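Local structure of ActII protein (Streptomyces coelicolor, 3B6C) at residues B[64-69]-B[83-88]. The protein is a TetR-family regulator that probably binds DNA as a transcriptional repressor and here holds a tricyclic benzoisochromene acetic acid in its C-terminal domain. Residues are numbered along the deposited sequence; the frame is centred on the assembly and turned at random.
Sequences EVEVPE and CRSLRR. With SDN ([(3S)-9-hydroxy-1-methyl-10-oxo-4,10-dihydro-3H-benzo[g]isochromen-3-yl]acetic acid), chain E.
With its OG anti to the backbone N (chi1 -173°), S85 reaches from helix 75-92 to the loop that follows helix 50-61, where E66 N donates a hydrogen bond to OG. The bond is 2.9 Å long from E66 N to S85 OG and nearly straight, 172° at the hydrogen. The same hydroxyl oxygen lies 3.4 Å from V65 CA, against the backbone just before the bond. V65 splits its two methyls between neighbours: CG1, also anti to its own backbone N (chi1 -170°), comes within 3.2 Å of SDN C6 at the fused rings, whereas CG2 meets L86 CD2 at 4.0 Å. Further along the loop, V67 CG2 approaches SDN C4 at 3.3 Å, and L86 CD1 lies 4.1 Å from SDN C10, so both segments contribute apolar wall to the ligand pocket in the C-terminal domain. L86 also packs on V142 of helix 128-151. With an alanine at S85 the hydroxyl is gone, and E66 N would probably lose its acceptor on the helix, leaving the loop less firmly tied to it. The single hydrogen bond thus ties the E66 backbone to the helix, while the methyls of V65 and V67, with L86, offer the ligand's rings a hydrophobic surface.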
loop_
_atom_site.group_PDB
_atom_site.type_symbol
_atom_site.label_atom_id
_atom_site.label_comp_id
_atom_site.label_asym_id
_atom_site.label_seq_id
_atom_site.Cartn_x
_atom_site.Cartn_y
_atom_site.Cartn_z
ATOM N N GLU B 64 -6.762 -20.435 -2.183
ATOM C CA GLU B 64 -7.306 -20.088 -3.489
ATOM C C GLU B 64 -6.214 -19.642 -4.433
ATOM O O GLU B 64 -6.397 -19.613 -5.645
ATOM C CB GLU B 64 -8.334 -18.973 -3.342
ATOM C CG GLU B 64 -9.560 -19.404 -2.570
ATOM C CD GLU B 64 -10.657 -18.363 -2.585
ATOM O OE1 GLU B 64 -10.798 -17.650 -3.601
ATOM O OE2 GLU B 64 -11.396 -18.267 -1.584
ATOM N N VAL B 65 -5.068 -19.298 -3.869
ATOM C CA VAL B 65 -3.953 -18.832 -4.671
ATOM C C VAL B 65 -3.097 -19.997 -5.132
ATOM O O VAL B 65 -2.612 -20.780 -4.322
ATOM C CB VAL B 65 -3.087 -17.838 -3.871
ATOM C CG1 VAL B 65 -2.086 -17.181 -4.777
ATOM C CG2 VAL B 65 -3.967 -16.787 -3.225
ATOM N N GLU B 66 -2.923 -20.105 -6.442
ATOM C CA GLU B 66 -2.123 -21.169 -7.000
ATOM C C GLU B 66 -0.727 -20.710 -7.394
ATOM O O GLU B 66 -0.568 -19.768 -8.172
ATOM C CB GLU B 66 -2.802 -21.752 -8.247
ATOM C CG GLU B 66 -4.321 -21.858 -8.136
ATOM C CD GLU B 66 -4.924 -22.806 -9.153
ATOM O OE1 GLU B 66 -4.196 -23.707 -9.630
ATOM O OE2 GLU B 66 -6.129 -22.673 -9.458
ATOM N N VAL B 67 0.284 -21.379 -6.852
ATOM C CA VAL B 67 1.669 -21.102 -7.215
ATOM C C VAL B 67 2.263 -22.239 -8.038
ATOM O O VAL B 67 2.675 -23.261 -7.490
ATOM C CB VAL B 67 2.543 -20.869 -5.969
ATOM C CG1 VAL B 67 3.825 -20.142 -6.348
ATOM C CG2 VAL B 67 1.770 -20.088 -4.917
ATOM N N PRO B 68 2.303 -22.060 -9.351
ATOM C CA PRO B 68 2.900 -23.049 -10.251
ATOM C C PRO B 68 4.271 -23.503 -9.761
ATOM O O PRO B 68 5.004 -22.715 -9.164
ATOM C CB PRO B 68 3.041 -22.286 -11.566
ATOM C CG PRO B 68 1.957 -21.270 -11.519
ATOM C CD PRO B 68 1.834 -20.867 -10.077
ATOM N N GLU B 69 4.607 -24.764 -10.013
ATOM C CA GLU B 69 5.999 -25.199 -10.021
ATOM C C GLU B 69 6.746 -24.634 -11.225
ATOM O O GLU B 69 6.232 -24.637 -12.344
ATOM C CB GLU B 69 6.082 -26.727 -10.020
ATOM C CG GLU B 69 5.965 -27.354 -8.641
ATOM C CD GLU B 69 7.283 -27.907 -8.138
ATOM O OE1 GLU B 69 8.243 -27.977 -8.935
ATOM O OE2 GLU B 69 7.361 -28.271 -6.946
ATOM N N CYS B 83 0.473 -13.978 -9.507
ATOM C CA CYS B 83 -0.078 -12.686 -9.145
ATOM C C CYS B 83 -1.531 -12.530 -9.546
ATOM O O CYS B 83 -2.331 -11.983 -8.788
ATOM C CB CYS B 83 0.777 -11.575 -9.742
ATOM S SG CYS B 83 2.368 -11.447 -8.907
ATOM N N ARG B 84 -1.889 -13.011 -10.729
ATOM C CA ARG B 84 -3.276 -12.914 -11.163
ATOM C C ARG B 84 -4.163 -13.784 -10.279
ATOM O O ARG B 84 -5.323 -13.454 -10.029
ATOM C CB ARG B 84 -3.411 -13.359 -12.607
ATOM C CG ARG B 84 -2.714 -12.448 -13.566
ATOM C CD ARG B 84 -2.996 -12.838 -14.995
ATOM N NE ARG B 84 -2.244 -11.990 -15.900
ATOM C CZ ARG B 84 -1.350 -12.447 -16.764
ATOM N NH1 ARG B 84 -1.108 -13.751 -16.833
ATOM N NH2 ARG B 84 -0.697 -11.596 -17.552
ATOM N N SER B 85 -3.608 -14.896 -9.808
ATOM C CA SER B 85 -4.336 -15.809 -8.946
ATOM C C SER B 85 -4.644 -15.110 -7.637
ATOM O O SER B 85 -5.752 -15.198 -7.125
ATOM C CB SER B 85 -3.495 -17.065 -8.696
ATOM O OG SER B 85 -4.213 -18.059 -7.984
ATOM N N LEU B 86 -3.657 -14.405 -7.100
ATOM C CA LEU B 86 -3.830 -13.692 -5.839
ATOM C C LEU B 86 -4.918 -12.635 -5.984
ATOM O O LEU B 86 -5.739 -12.431 -5.090
ATOM C CB LEU B 86 -2.520 -13.012 -5.447
ATOM C CG LEU B 86 -2.174 -12.902 -3.956
ATOM C CD1 LEU B 86 -1.365 -11.637 -3.775
ATOM C CD2 LEU B 86 -3.419 -12.861 -3.071
ATOM N N ARG B 87 -4.918 -11.958 -7.128
ATOM C CA ARG B 87 -5.890 -10.904 -7.394
ATOM C C ARG B 87 -7.295 -11.476 -7.554
ATOM O O ARG B 87 -8.271 -10.889 -7.088
ATOM C CB ARG B 87 -5.498 -10.117 -8.646
ATOM C CG ARG B 87 -6.584 -9.187 -9.160
ATOM C CD ARG B 87 -6.514 -9.039 -10.671
ATOM N NE ARG B 87 -6.935 -7.712 -11.112
ATOM C CZ ARG B 87 -7.308 -7.420 -12.353
ATOM N NH1 ARG B 87 -7.313 -8.362 -13.285
ATOM N NH2 ARG B 87 -7.677 -6.185 -12.664
ATOM N N ARG B 88 -7.390 -12.625 -8.215
ATOM C CA ARG B 88 -8.646 -13.360 -8.299
ATOM C C ARG B 88 -9.248 -13.580 -6.915
ATOM O O ARG B 88 -10.431 -13.322 -6.695
ATOM C CB ARG B 88 -8.436 -14.703 -9.001
ATOM C CG ARG B 88 -9.043 -14.778 -10.392
ATOM C CD ARG B 88 -8.524 -15.984 -11.157
ATOM N NE ARG B 88 -7.586 -15.602 -12.209
ATOM C CZ ARG B 88 -6.512 -16.307 -12.544
ATOM N NH1 ARG B 88 -6.233 -17.438 -11.908
ATOM N NH2 ARG B 88 -5.713 -15.884 -13.515
HETATM O O4 SDN E . 1.237 -14.029 -0.095
HETATM C C11 SDN E . 1.327 -14.479 -1.247
HETATM C C12 SDN E . 0.901 -15.801 -1.527
HETATM C C13 SDN E . 0.408 -16.641 -0.527
HETATM O O5 SDN E . 0.336 -16.193 0.631
HETATM C C14 SDN E . -0.027 -17.946 -0.836
HETATM C C15 SDN E . -0.564 -18.883 0.171
HETATM O O3 SDN E . -0.581 -20.296 -0.125
HETATM C C16 SDN E . -0.973 -18.479 1.499
HETATM C C10 SDN E . 1.822 -13.674 -2.278
HETATM C C9 SDN E . 1.922 -14.173 -3.594
HETATM C C8 SDN E . 1.508 -15.485 -3.875
HETATM C C7 SDN E . 1.013 -16.297 -2.854
HETATM C C6 SDN E . 0.581 -17.595 -3.137
HETATM C C5 SDN E . 0.056 -18.418 -2.139
HETATM C C4 SDN E . -0.451 -19.806 -2.520
HETATM C C3 SDN E . -1.122 -20.567 -1.378
HETATM C C2 SDN E . -1.180 -22.068 -1.651
HETATM C C1 SDN E . -1.696 -22.853 -0.444
HETATM O O2 SDN E . -1.464 -22.458 0.716
HETATM O O1 SDN E . -2.316 -23.902 -0.660
#